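Local coordinates for protein GNA33 (Neisseria gonorrhoeae FA 1090, PDB 2G5D) that probably catalyses exolytic cleavage of the beta-1,4 linkage between MurNAc and GlcNAc in peptidoglycan, forming a 1,6-anhydro bond in the MurNAc residue, at residues L208-R213 / Y312-E317; D233-F238 / T286-I291; L248-P251 / Y255-I258; T332-E337 / A372-S377. All blocks are in the same frame, centred on the assembly; numbering follows the deposited sequence.

Contact 1 (L208-R213 / Y312-E317); sequences LPYHTR and YIFFRE
Tyr312 and Arg213 meet side on, the two side chains running at about a right angle. Because CG of Tyr312 is anti to its own backbone N (chi1 -157°), the ring edge is brought to the arginine: CD1 lies 3.7 Å from Arg213 CG, which is in the ring plane, and also 3.7 Å from Arg213 CZ, over the centre of one guanidinium face. The two planes are 43° apart, so the ring leans obliquely over the guanidinium. A bend at chi3 (-67°) folds the arginine over this edge, and a weak bond from its NE to Ser311 O tethers it there. At Ile313 the contact thins to the backbone, with N 4.5 Å from Arg213 NH2. Phe314 then reaches the other segment with its ring end, CZ standing 4.1 Å from Tyr210 CE1. Both of these rings also pack edge-to-face with Phe147, while the Tyr210 hydroxyl is tied to Asp146. The result is a buried, largely aromatic joint of the MltA insert domain, which brings the link between strand 206-209 and helix 213-217 against strand 313-317, a strand of a different sheet.

Contact 2 (D233-F238 / T286-I291); sequences DPVELF and TSMQGI
Met288 reaches Glu236 by a folded path: CG leaves anti to the backbone N, and bends at chi2 (-111°) and chi3 (96°) turn the methyl onto the glutamate chain. Glu236 presents its CG from the opposite helix with chi1 at -69°. This is helix-helix packing within the MltA insert domain, between the first turns of helices 234-243 and 288-297, whose backbones come nearest at Glu236 and Met288. The methionine end lies close: its CE is 3.3 Å from Glu236 CG and its SD 3.7 Å from the same carbon. Beside it, Val235 fills the more deeply buried half of the interface. Its CG1 touches Ile291 CG2 at 3.7 Å, the two branched side chains crossing at about a right angle, and it also rests on the backbone, 3.8 Å from Met288 O. Phe239, one turn after Val235 in the same helix, touches both Met288 and Ile291. Two salt bridges flank the apolar contact, Glu236 OE1 with Lys292 and Asp233 OD1 with Arg296, so the N-cap aspartate and the glutamate of the first turn are each tied to a basic residue of helix 288-297. The other oxygen of the N-cap residue faces its own helix, where Asp233 OD2 accepts from Glu236 N through its anti lone pair at 2.7 Å.

Contact 3 (L248-P251 / Y255-I258); sequences LKTP and YIRI
Leu248 and Ile256 are joined through both of their peptide groups. Leu248 N donates to Ile256 O at 2.8 Å, and Ile256 N returns the bond to Leu248 O at 2.9 Å; the second donor lies in the carbonyl plane, the first is tilted 17° from it. The same Leu248 O also receives a CA-H...O contact from Tyr255 CA at 3.2 Å, so one carbonyl serves two neighbouring residues of the facing strand. These bonds define an antiparallel hydrogen-bonded pair, followed towards the turn by Lys249 and Tyr255 as a non-hydrogen-bonded pair. The unit is a beta hairpin of the MltA insert domain, strand 246-249 returning as strand 255-263. Its outer edges continue into further strands: 116-129 runs parallel to the first arm, and 313-317 lies antiparallel to the second. The polar side-chain bond belongs to the Lys249-Tyr255 pair. Lys249 leaves with CG anti to the backbone N (chi1 179°), slants across the tyrosine with CD 3.6 Å from Tyr255 CE2, and ends with NZ donating to Tyr255 OH at 2.9 Å. Thus the aliphatic part of the lysine lies against the ring while its ammonium grips the phenol oxygen. Tyr391 packs edge-to-face with the same ring. Apolar contact is made on the other face of the sheet, where Leu248 CB and Ile256 CB stand 4.1 Å apart. Thr250, just past the strand end, sends CG2 to Ile256 CD1 at 3.8 Å. Its hydroxyl turns instead into the loop, with weak bonds to Lys254 N and Ser252 OG.

Contact 4 (T332-E337 / A372-S377); sequences TPLMGE and AQDTGS
Leu334 is the tight part of this contact, its two methyls divided between two polar side chains. CD1 rests 3.7 Å from Asp374 OD1, the side chains crossing at about a right angle, while CD2 lies 4.0 Å from Gln373 CB and slightly closer to OE1 of that glutamine, as the two side chains slide past each other in opposite directions. The leucine gets there with CG anti to its carbonyl carbon (chi1 -52°), and Ala339 and Phe388 also touch it. Around this anchor the segments stand further apart and are linked through two waters. One water donates to both Thr332 O and Gln373 O, at 2.8 Å each, linking the two backbones. A second accepts from Met335 N at 3.0 Å and donates to Gln373 OE1 at 2.6 Å. Met335 leads away to helix 58-72. Ser64 O of that helix takes the hydrogen bond of Gln373 NE2, so the amide is held at both ends. Asp374 is oriented by Ala329 N, bonded to OD2, with a weak bond from Thr375 N. This aspartate lies in the 3D domain, a double-psi beta-barrel relative. The leucine thus shields one side of a carboxylate and an amide bonded to Ala329, Thr375, Ser64 and water; direct contact is van der Waals, methyl against oxygen, and the polar linkage between the segments runs through water.

Overall arrangement
Contacts 1, 2 and 3 all belong to the MltA insert domain, and contact 1 touches both of the others. It meets contact 2 where Arg213 NE packs on Phe238 CE1 at 3.5 Å, and contact 3 where Phe315 CB meets Ile258 CG2 at 3.3 Å across neighbouring strands. Contacts 2 and 3 have centres about 17 Å apart without touching, though helix 234-243 leads directly into strand 246-249. Contact 4 joins strand 365-375 of the 3D domain to the loop preceding strand 339-342 and lies nearer the middle of the chain. Its nearest atoms are about 6 Å from contact 3 and about 8 Å from contact 1, an approach without touch; no ligand marks the substrate site.

Contact 1 (L208-R213 / Y312-E317)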
loop_
_atom_site.group_PDB
_atom_site.type_symbol
_atom_site.label_atom_id
_atom_site.label_comp_id
_atom_site.label_asym_id
_atom_site.label_seq_id
_atom_site.Cartn_x
_atom_site.Cartn_y
_atom_site.Cartn_z
ATOM N N LEU A 208 14.699 13.563 -20.983
ATOM C CA LEU A 208 14.373 12.219 -21.460
ATOM C C LEU A 208 13.800 11.374 -20.329
ATOM O O LEU A 208 14.174 11.581 -19.171
ATOM C CB LEU A 208 15.635 11.523 -21.980
ATOM C CG LEU A 208 16.681 12.318 -22.763
ATOM C CD1 LEU A 208 18.020 11.610 -22.681
ATOM C CD2 LEU A 208 16.240 12.513 -24.207
ATOM N N PRO A 209 12.905 10.412 -20.657
ATOM C CA PRO A 209 12.420 9.447 -19.661
ATOM C C PRO A 209 13.573 8.888 -18.827
ATOM O O PRO A 209 14.669 8.696 -19.357
ATOM C CB PRO A 209 11.801 8.344 -20.524
ATOM C CG PRO A 209 11.307 9.063 -21.724
ATOM C CD PRO A 209 12.280 10.191 -21.978
ATOM N N TYR A 210 13.342 8.668 -17.532
ATOM C CA TYR A 210 14.374 8.103 -16.680
ATOM C C TYR A 210 14.627 6.634 -17.035
ATOM O O TYR A 210 13.839 6.014 -17.766
ATOM C CB TYR A 210 14.076 8.282 -15.172
ATOM C CG TYR A 210 15.357 8.301 -14.371
ATOM C CD1 TYR A 210 15.771 7.184 -13.636
ATOM C CD2 TYR A 210 16.202 9.413 -14.417
ATOM C CE1 TYR A 210 16.983 7.193 -12.941
ATOM C CE2 TYR A 210 17.398 9.433 -13.733
ATOM C CZ TYR A 210 17.786 8.320 -12.995
ATOM O OH TYR A 210 18.988 8.353 -12.331
ATOM N N HIS A 211 15.742 6.102 -16.541
ATOM C CA HIS A 211 16.177 4.731 -16.806
ATOM C C HIS A 211 15.127 3.679 -16.409
ATOM O O HIS A 211 14.385 3.849 -15.442
ATOM C CB HIS A 211 17.496 4.459 -16.083
ATOM C CG HIS A 211 18.629 5.327 -16.537
ATOM N ND1 HIS A 211 19.233 5.179 -17.766
ATOM C CD2 HIS A 211 19.288 6.334 -15.913
ATOM C CE1 HIS A 211 20.207 6.062 -17.887
ATOM N NE2 HIS A 211 20.261 6.776 -16.776
ATOM N N THR A 212 15.080 2.603 -17.191
ATOM C CA THR A 212 14.149 1.493 -16.990
ATOM C C THR A 212 14.819 0.462 -16.098
ATOM O O THR A 212 16.041 0.505 -15.924
ATOM C CB THR A 212 13.797 0.808 -18.328
ATOM O OG1 THR A 212 15.008 0.419 -18.984
ATOM C CG2 THR A 212 13.001 1.729 -19.239
ATOM N N ARG A 213 14.024 -0.458 -15.541
ATOM C CA ARG A 213 14.553 -1.546 -14.700
ATOM C C ARG A 213 15.706 -2.297 -15.361
ATOM O O ARG A 213 16.724 -2.538 -14.724
ATOM C CB ARG A 213 13.460 -2.545 -14.312
ATOM C CG ARG A 213 13.953 -3.670 -13.411
ATOM C CD ARG A 213 12.829 -4.570 -12.959
ATOM N NE ARG A 213 11.893 -3.884 -12.075
ATOM C CZ ARG A 213 12.036 -3.746 -10.751
ATOM N NH1 ARG A 213 13.078 -4.258 -10.101
ATOM N NH2 ARG A 213 11.106 -3.099 -10.076
ATOM N N TYR A 312 10.349 0.726 -11.789
ATOM C CA TYR A 312 11.424 0.627 -10.810
ATOM C C TYR A 312 11.145 1.595 -9.693
ATOM O O TYR A 312 10.821 2.769 -9.934
ATOM C CB TYR A 312 12.785 0.940 -11.444
ATOM C CG TYR A 312 13.966 0.356 -10.712
ATOM C CD1 TYR A 312 14.438 -0.929 -11.025
ATOM C CD2 TYR A 312 14.623 1.081 -9.729
ATOM C CE1 TYR A 312 15.517 -1.477 -10.363
ATOM C CE2 TYR A 312 15.718 0.548 -9.057
ATOM C CZ TYR A 312 16.160 -0.732 -9.381
ATOM O OH TYR A 312 17.256 -1.267 -8.736
ATOM N N ILE A 313 11.246 1.097 -8.473
ATOM C CA ILE A 313 10.903 1.889 -7.306
ATOM C C ILE A 313 12.185 2.317 -6.615
ATOM O O ILE A 313 13.130 1.532 -6.485
ATOM C CB ILE A 313 9.899 1.142 -6.366
ATOM C CG1 ILE A 313 8.491 1.179 -6.963
ATOM C CG2 ILE A 313 9.799 1.800 -4.994
ATOM C CD1 ILE A 313 8.209 0.100 -7.961
ATOM N N PHE A 314 12.230 3.585 -6.237
ATOM C CA PHE A 314 13.306 4.121 -5.417
ATOM C C PHE A 314 12.840 4.249 -3.965
ATOM O O PHE A 314 11.668 4.469 -3.692
ATOM C CB PHE A 314 13.826 5.445 -5.999
ATOM C CG PHE A 314 14.301 5.312 -7.418
ATOM C CD1 PHE A 314 13.515 5.765 -8.475
ATOM C CD2 PHE A 314 15.507 4.666 -7.704
ATOM C CE1 PHE A 314 13.939 5.630 -9.784
ATOM C CE2 PHE A 314 15.943 4.514 -9.026
ATOM C CZ PHE A 314 15.155 4.989 -10.065
ATOM N N PHE A 315 13.774 4.052 -3.046
ATOM C CA PHE A 315 13.454 3.924 -1.640
ATOM C C PHE A 315 14.138 4.994 -0.793
ATOM O O PHE A 315 14.945 5.776 -1.295
ATOM C CB PHE A 315 13.839 2.522 -1.142
ATOM C CG PHE A 315 13.034 1.401 -1.760
ATOM C CD1 PHE A 315 13.540 0.680 -2.841
ATOM C CD2 PHE A 315 11.779 1.047 -1.240
ATOM C CE1 PHE A 315 12.808 -0.366 -3.412
ATOM C CE2 PHE A 315 11.044 -0.006 -1.802
ATOM C CZ PHE A 315 11.554 -0.697 -2.895
ATOM N N ARG A 316 13.778 5.028 0.489
ATOM C CA ARG A 316 14.398 5.913 1.463
ATOM C C ARG A 316 14.623 5.167 2.782
ATOM O O ARG A 316 13.862 4.268 3.136
ATOM C CB ARG A 316 13.547 7.171 1.674
ATOM C CG ARG A 316 12.102 6.907 2.109
ATOM C CD ARG A 316 11.304 8.199 2.284
ATOM N NE ARG A 316 10.212 8.043 3.250
ATOM C CZ ARG A 316 8.918 8.248 2.990
ATOM N NH1 ARG A 316 8.517 8.621 1.776
ATOM N NH2 ARG A 316 8.018 8.073 3.950
ATOM N N GLU A 317 15.679 5.548 3.493
ATOM C CA GLU A 317 16.045 4.951 4.782
ATOM C C GLU A 317 15.103 5.451 5.866
ATOM O O GLU A 317 15.014 6.657 6.104
ATOM C CB GLU A 317 17.492 5.311 5.164
ATOM C CG GLU A 317 18.344 5.994 4.067
ATOM C CD GLU A 317 17.769 7.343 3.584
ATOM O OE1 GLU A 317 17.787 7.596 2.353
ATOM O OE2 GLU A 317 17.286 8.138 4.431
#

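Contact 2 (D233-F238 / T286-I291)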
loop_
_atom_site.group_PDB
_atom_site.type_symbol
_atom_site.label_atom_id
_atom_site.label_comp_id
_atom_site.label_asym_id
_atom_site.label_seq_id
_atom_site.Cartn_x
_atom_site.Cartn_y
_atom_site.Cartn_z
ATOM N N ASP A 233 19.327 -11.826 -2.613
ATOM C CA ASP A 233 18.596 -12.411 -3.728
ATOM C C ASP A 233 17.894 -11.322 -4.553
ATOM O O ASP A 233 17.149 -10.529 -3.986
ATOM C CB ASP A 233 17.562 -13.411 -3.192
ATOM C CG ASP A 233 16.842 -14.155 -4.293
ATOM O OD1 ASP A 233 17.382 -15.171 -4.769
ATOM O OD2 ASP A 233 15.733 -13.736 -4.690
ATOM N N PRO A 234 18.110 -11.303 -5.897
ATOM C CA PRO A 234 17.536 -10.289 -6.817
ATOM C C PRO A 234 16.034 -10.452 -7.080
ATOM O O PRO A 234 15.365 -9.478 -7.433
ATOM C CB PRO A 234 18.279 -10.557 -8.131
ATOM C CG PRO A 234 18.561 -12.019 -8.088
ATOM C CD PRO A 234 18.920 -12.294 -6.641
ATOM N N VAL A 235 15.526 -11.675 -6.970
ATOM C CA VAL A 235 14.086 -11.928 -7.119
ATOM C C VAL A 235 13.342 -11.460 -5.866
ATOM O O VAL A 235 12.299 -10.794 -5.971
ATOM C CB VAL A 235 13.762 -13.419 -7.453
ATOM C CG1 VAL A 235 12.241 -13.668 -7.470
ATOM C CG2 VAL A 235 14.371 -13.806 -8.781
ATOM N N GLU A 236 13.888 -11.775 -4.691
ATOM C CA GLU A 236 13.358 -11.212 -3.446
ATOM C C GLU A 236 13.391 -9.690 -3.466
ATOM O O GLU A 236 12.458 -9.051 -2.964
ATOM C CB GLU A 236 14.057 -11.751 -2.191
ATOM C CG GLU A 236 13.787 -13.211 -1.890
ATOM C CD GLU A 236 14.327 -13.643 -0.537
ATOM O OE1 GLU A 236 15.165 -14.540 -0.500
ATOM O OE2 GLU A 236 13.917 -13.090 0.505
ATOM N N LEU A 237 14.437 -9.098 -4.051
ATOM C CA LEU A 237 14.480 -7.631 -4.172
ATOM C C LEU A 237 13.425 -7.143 -5.135
ATOM O O LEU A 237 12.826 -6.081 -4.933
ATOM C CB LEU A 237 15.828 -7.132 -4.675
ATOM C CG LEU A 237 16.453 -5.862 -4.092
ATOM C CD1 LEU A 237 17.346 -5.157 -5.145
ATOM C CD2 LEU A 237 15.461 -4.878 -3.393
ATOM N N PHE A 238 13.212 -7.922 -6.197
ATOM C CA PHE A 238 12.269 -7.559 -7.227
ATOM C C PHE A 238 10.895 -7.429 -6.587
ATOM O O PHE A 238 10.193 -6.445 -6.811
ATOM C CB PHE A 238 12.268 -8.593 -8.363
ATOM C CG PHE A 238 11.316 -8.255 -9.480
ATOM C CD1 PHE A 238 11.760 -7.556 -10.595
ATOM C CD2 PHE A 238 9.984 -8.620 -9.407
ATOM C CE1 PHE A 238 10.890 -7.230 -11.628
ATOM C CE2 PHE A 238 9.101 -8.290 -10.429
ATOM C CZ PHE A 238 9.557 -7.597 -11.540
ATOM N N THR A 286 4.253 -19.400 -10.120
ATOM C CA THR A 286 4.607 -18.002 -10.381
ATOM C C THR A 286 4.775 -17.145 -9.098
ATOM O O THR A 286 4.935 -15.917 -9.141
ATOM C CB THR A 286 3.607 -17.425 -11.429
ATOM O OG1 THR A 286 4.270 -17.343 -12.694
ATOM C CG2 THR A 286 3.027 -16.059 -11.047
ATOM N N SER A 287 4.780 -17.824 -7.962
ATOM C CA SER A 287 5.030 -17.211 -6.670
ATOM C C SER A 287 6.462 -16.674 -6.612
ATOM O O SER A 287 7.338 -17.126 -7.355
ATOM C CB SER A 287 4.843 -18.273 -5.591
ATOM O OG SER A 287 4.145 -19.399 -6.125
ATOM N N MET A 288 6.697 -15.721 -5.718
ATOM C CA MET A 288 8.045 -15.224 -5.447
ATOM C C MET A 288 9.036 -16.387 -5.292
ATOM O O MET A 288 10.089 -16.410 -5.925
ATOM C CB MET A 288 8.018 -14.357 -4.191
ATOM C CG MET A 288 9.242 -13.507 -3.963
ATOM S SD MET A 288 10.204 -14.072 -2.561
ATOM C CE MET A 288 11.438 -15.083 -3.347
ATOM N N GLN A 289 8.655 -17.360 -4.472
ATOM C CA GLN A 289 9.499 -18.489 -4.092
ATOM C C GLN A 289 9.787 -19.451 -5.261
ATOM O O GLN A 289 10.879 -20.016 -5.355
ATOM C CB GLN A 289 8.858 -19.232 -2.908
ATOM C CG GLN A 289 8.341 -18.307 -1.773
ATOM C CD GLN A 289 6.926 -17.752 -2.021
ATOM O OE1 GLN A 289 6.022 -18.476 -2.451
ATOM N NE2 GLN A 289 6.731 -16.462 -1.729
ATOM N N GLY A 290 8.797 -19.628 -6.136
ATOM C CA GLY A 290 8.954 -20.409 -7.360
ATOM C C GLY A 290 9.817 -19.720 -8.411
ATOM O O GLY A 290 10.573 -20.373 -9.126
ATOM N N ILE A 291 9.714 -18.398 -8.517
ATOM C CA ILE A 291 10.598 -17.649 -9.416
ATOM C C ILE A 291 12.034 -17.642 -8.860
ATOM O O ILE A 291 13.010 -17.794 -9.604
ATOM C CB ILE A 291 10.059 -16.214 -9.701
ATOM C CG1 ILE A 291 8.696 -16.295 -10.393
ATOM C CG2 ILE A 291 11.035 -15.412 -10.555
ATOM C CD1 ILE A 291 7.938 -14.980 -10.471
#

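Contact 3 (L248-P251 / Y255-I258)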
loop_
_atom_site.group_PDB
_atom_site.type_symbol
_atom_site.label_atom_id
_atom_site.label_comp_id
_atom_site.label_asym_id
_atom_site.label_seq_id
_atom_site.Cartn_x
_atom_site.Cartn_y
_atom_site.Cartn_z
ATOM N N LEU A 248 15.507 -5.091 5.260
ATOM C CA LEU A 248 16.662 -5.992 5.148
ATOM C C LEU A 248 16.951 -6.636 6.499
ATOM O O LEU A 248 16.981 -5.948 7.510
ATOM C CB LEU A 248 17.911 -5.270 4.633
ATOM C CG LEU A 248 17.871 -4.578 3.268
ATOM C CD1 LEU A 248 19.201 -3.842 3.035
ATOM C CD2 LEU A 248 17.560 -5.550 2.098
ATOM N N LYS A 249 17.122 -7.955 6.524
ATOM C CA LYS A 249 17.533 -8.639 7.753
ATOM C C LYS A 249 18.999 -9.007 7.618
ATOM O O LYS A 249 19.342 -9.899 6.838
ATOM C CB LYS A 249 16.669 -9.872 8.057
ATOM C CG LYS A 249 17.065 -10.637 9.328
ATOM C CD LYS A 249 15.840 -11.238 10.018
ATOM C CE LYS A 249 16.177 -11.800 11.390
ATOM N NZ LYS A 249 15.080 -11.539 12.365
ATOM N N THR A 250 19.849 -8.291 8.362
ATOM C CA THR A 250 21.310 -8.445 8.275
ATOM C C THR A 250 21.738 -9.776 8.906
ATOM O O THR A 250 20.980 -10.337 9.694
ATOM C CB THR A 250 22.064 -7.231 8.904
ATOM O OG1 THR A 250 21.992 -7.280 10.338
ATOM C CG2 THR A 250 21.506 -5.890 8.382
ATOM N N PRO A 251 22.945 -10.296 8.561
ATOM C CA PRO A 251 23.353 -11.611 9.082
ATOM C C PRO A 251 23.275 -11.781 10.614
ATOM O O PRO A 251 23.161 -12.916 11.100
ATOM C CB PRO A 251 24.798 -11.753 8.581
ATOM C CG PRO A 251 24.838 -10.908 7.333
ATOM C CD PRO A 251 23.972 -9.726 7.663
ATOM N N TYR A 255 17.556 -5.151 11.562
ATOM C CA TYR A 255 16.714 -4.733 10.457
ATOM C C TYR A 255 17.185 -3.389 9.926
ATOM O O TYR A 255 17.481 -2.479 10.705
ATOM C CB TYR A 255 15.244 -4.652 10.891
ATOM C CG TYR A 255 14.608 -5.999 11.174
ATOM C CD1 TYR A 255 14.064 -6.295 12.431
ATOM C CD2 TYR A 255 14.554 -6.980 10.185
ATOM C CE1 TYR A 255 13.475 -7.547 12.686
ATOM C CE2 TYR A 255 13.974 -8.219 10.423
ATOM C CZ TYR A 255 13.440 -8.504 11.668
ATOM O OH TYR A 255 12.873 -9.745 11.873
ATOM N N ILE A 256 17.283 -3.290 8.604
ATOM C CA ILE A 256 17.412 -2.008 7.912
ATOM C C ILE A 256 16.077 -1.753 7.201
ATOM O O ILE A 256 15.680 -2.502 6.303
ATOM C CB ILE A 256 18.605 -1.991 6.914
ATOM C CG1 ILE A 256 19.936 -2.052 7.673
ATOM C CG2 ILE A 256 18.568 -0.744 6.048
ATOM C CD1 ILE A 256 21.130 -2.485 6.830
ATOM N N ARG A 257 15.384 -0.706 7.636
ATOM C CA ARG A 257 14.024 -0.430 7.194
ATOM C C ARG A 257 14.034 0.447 5.945
ATOM O O ARG A 257 14.659 1.505 5.915
ATOM C CB ARG A 257 13.213 0.208 8.322
ATOM C CG ARG A 257 13.288 -0.556 9.657
ATOM C CD ARG A 257 12.088 -0.261 10.568
ATOM N NE ARG A 257 10.820 -0.539 9.887
ATOM C CZ ARG A 257 9.893 0.375 9.592
ATOM N NH1 ARG A 257 10.059 1.650 9.937
ATOM N NH2 ARG A 257 8.788 0.003 8.952
ATOM N N ILE A 258 13.350 -0.031 4.911
ATOM C CA ILE A 258 13.368 0.578 3.591
ATOM C C ILE A 258 11.926 0.915 3.176
ATOM O O ILE A 258 11.048 0.045 3.158
ATOM C CB ILE A 258 14.078 -0.374 2.552
ATOM C CG1 ILE A 258 15.505 -0.731 2.994
ATOM C CG2 ILE A 258 14.147 0.241 1.185
ATOM C CD1 ILE A 258 16.418 0.483 3.234
#

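Contact 4 (T332-E337 / A372-S377)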
loop_
_atom_site.group_PDB
_atom_site.type_symbol
_atom_site.label_atom_id
_atom_site.label_comp_id
_atom_site.label_asym_id
_atom_site.label_seq_id
_atom_site.Cartn_x
_atom_site.Cartn_y
_atom_site.Cartn_z
ATOM N N THR A 332 0.942 7.582 7.320
ATOM C CA THR A 332 1.196 7.052 8.660
ATOM C C THR A 332 1.570 5.561 8.609
ATOM O O THR A 332 1.179 4.852 7.670
ATOM C CB THR A 332 -0.020 7.277 9.639
ATOM O OG1 THR A 332 -1.198 6.633 9.120
ATOM C CG2 THR A 332 -0.279 8.775 9.846
ATOM N N PRO A 333 2.353 5.086 9.603
ATOM C CA PRO A 333 2.768 3.672 9.645
ATOM C C PRO A 333 1.647 2.616 9.888
ATOM O O PRO A 333 0.882 2.701 10.857
ATOM C CB PRO A 333 3.830 3.658 10.761
ATOM C CG PRO A 333 3.517 4.850 11.626
ATOM C CD PRO A 333 2.952 5.883 10.701
ATOM N N LEU A 334 1.568 1.602 9.026
ATOM C CA LEU A 334 0.485 0.629 9.127
ATOM C C LEU A 334 0.763 -0.440 10.193
ATOM O O LEU A 334 1.910 -0.907 10.355
ATOM C CB LEU A 334 0.221 -0.036 7.763
ATOM C CG LEU A 334 -0.010 0.876 6.553
ATOM C CD1 LEU A 334 -0.091 0.070 5.251
ATOM C CD2 LEU A 334 -1.255 1.706 6.750
ATOM N N MET A 335 -0.290 -0.811 10.924
ATOM C CA MET A 335 -0.214 -1.825 11.947
ATOM C C MET A 335 -0.706 -3.131 11.358
ATOM O O MET A 335 -1.835 -3.209 10.864
ATOM C CB MET A 335 -1.084 -1.425 13.136
ATOM C CG MET A 335 -1.018 -2.342 14.330
ATOM S SD MET A 335 -2.240 -1.842 15.549
ATOM C CE MET A 335 -2.336 -3.290 16.578
ATOM N N GLY A 336 0.141 -4.149 11.426
ATOM C CA GLY A 336 -0.198 -5.495 10.943
ATOM C C GLY A 336 -1.516 -6.013 11.479
ATOM O O GLY A 336 -1.764 -5.963 12.704
ATOM N N GLU A 337 -2.368 -6.465 10.545
ATOM C CA GLU A 337 -3.677 -7.076 10.839
ATOM C C GLU A 337 -4.823 -6.138 11.209
ATOM O O GLU A 337 -5.961 -6.611 11.376
ATOM C CB GLU A 337 -3.559 -8.134 11.927
ATOM C CG GLU A 337 -2.935 -9.405 11.464
ATOM C CD GLU A 337 -2.774 -10.385 12.597
ATOM O OE1 GLU A 337 -1.635 -10.650 12.970
ATOM O OE2 GLU A 337 -3.784 -10.887 13.126
ATOM N N ALA A 372 -8.841 1.969 7.552
ATOM C CA ALA A 372 -8.665 2.176 6.121
ATOM C C ALA A 372 -7.708 3.345 5.909
ATOM O O ALA A 372 -8.122 4.517 5.821
ATOM C CB ALA A 372 -10.002 2.451 5.485
ATOM N N GLN A 373 -6.422 3.027 5.862
ATOM C CA GLN A 373 -5.374 4.040 5.949
ATOM C C GLN A 373 -4.455 4.034 4.726
ATOM O O GLN A 373 -3.453 4.763 4.671
ATOM C CB GLN A 373 -4.571 3.809 7.218
ATOM C CG GLN A 373 -5.332 4.068 8.509
ATOM C CD GLN A 373 -4.522 3.674 9.727
ATOM O OE1 GLN A 373 -3.562 2.925 9.609
ATOM N NE2 GLN A 373 -4.910 4.170 10.904
ATOM N N ASP A 374 -4.809 3.221 3.733
ATOM C CA ASP A 374 -3.987 3.055 2.550
ATOM C C ASP A 374 -4.856 2.849 1.309
ATOM O O ASP A 374 -6.061 2.579 1.419
ATOM C CB ASP A 374 -3.041 1.878 2.766
ATOM C CG ASP A 374 -1.769 1.953 1.897
ATOM O OD1 ASP A 374 -1.085 0.921 1.810
ATOM O OD2 ASP A 374 -1.454 3.018 1.304
ATOM N N THR A 375 -4.220 2.991 0.147
ATOM C CA THR A 375 -4.809 2.824 -1.176
ATOM C C THR A 375 -3.861 1.993 -2.049
ATOM O O THR A 375 -2.671 1.909 -1.762
ATOM C CB THR A 375 -4.980 4.185 -1.886
ATOM O OG1 THR A 375 -3.708 4.835 -1.970
ATOM C CG2 THR A 375 -5.930 5.088 -1.155
ATOM N N GLY A 376 -4.379 1.391 -3.119
ATOM C CA GLY A 376 -3.528 0.788 -4.162
ATOM C C GLY A 376 -4.062 1.082 -5.558
ATOM O O GLY A 376 -5.241 1.393 -5.708
ATOM N N SER A 377 -3.212 0.978 -6.579
ATOM C CA SER A 377 -3.643 1.171 -7.980
ATOM C C SER A 377 -4.603 0.064 -8.464
ATOM O O SER A 377 -5.468 0.311 -9.303
ATOM C CB SER A 377 -2.434 1.347 -8.919
ATOM O OG SER A 377 -1.578 0.211 -8.923
HETATM O O HOH W 1 -1.028 5.310 6.029
HETATM O O HOH W 2 -2.619 1.005 11.149
#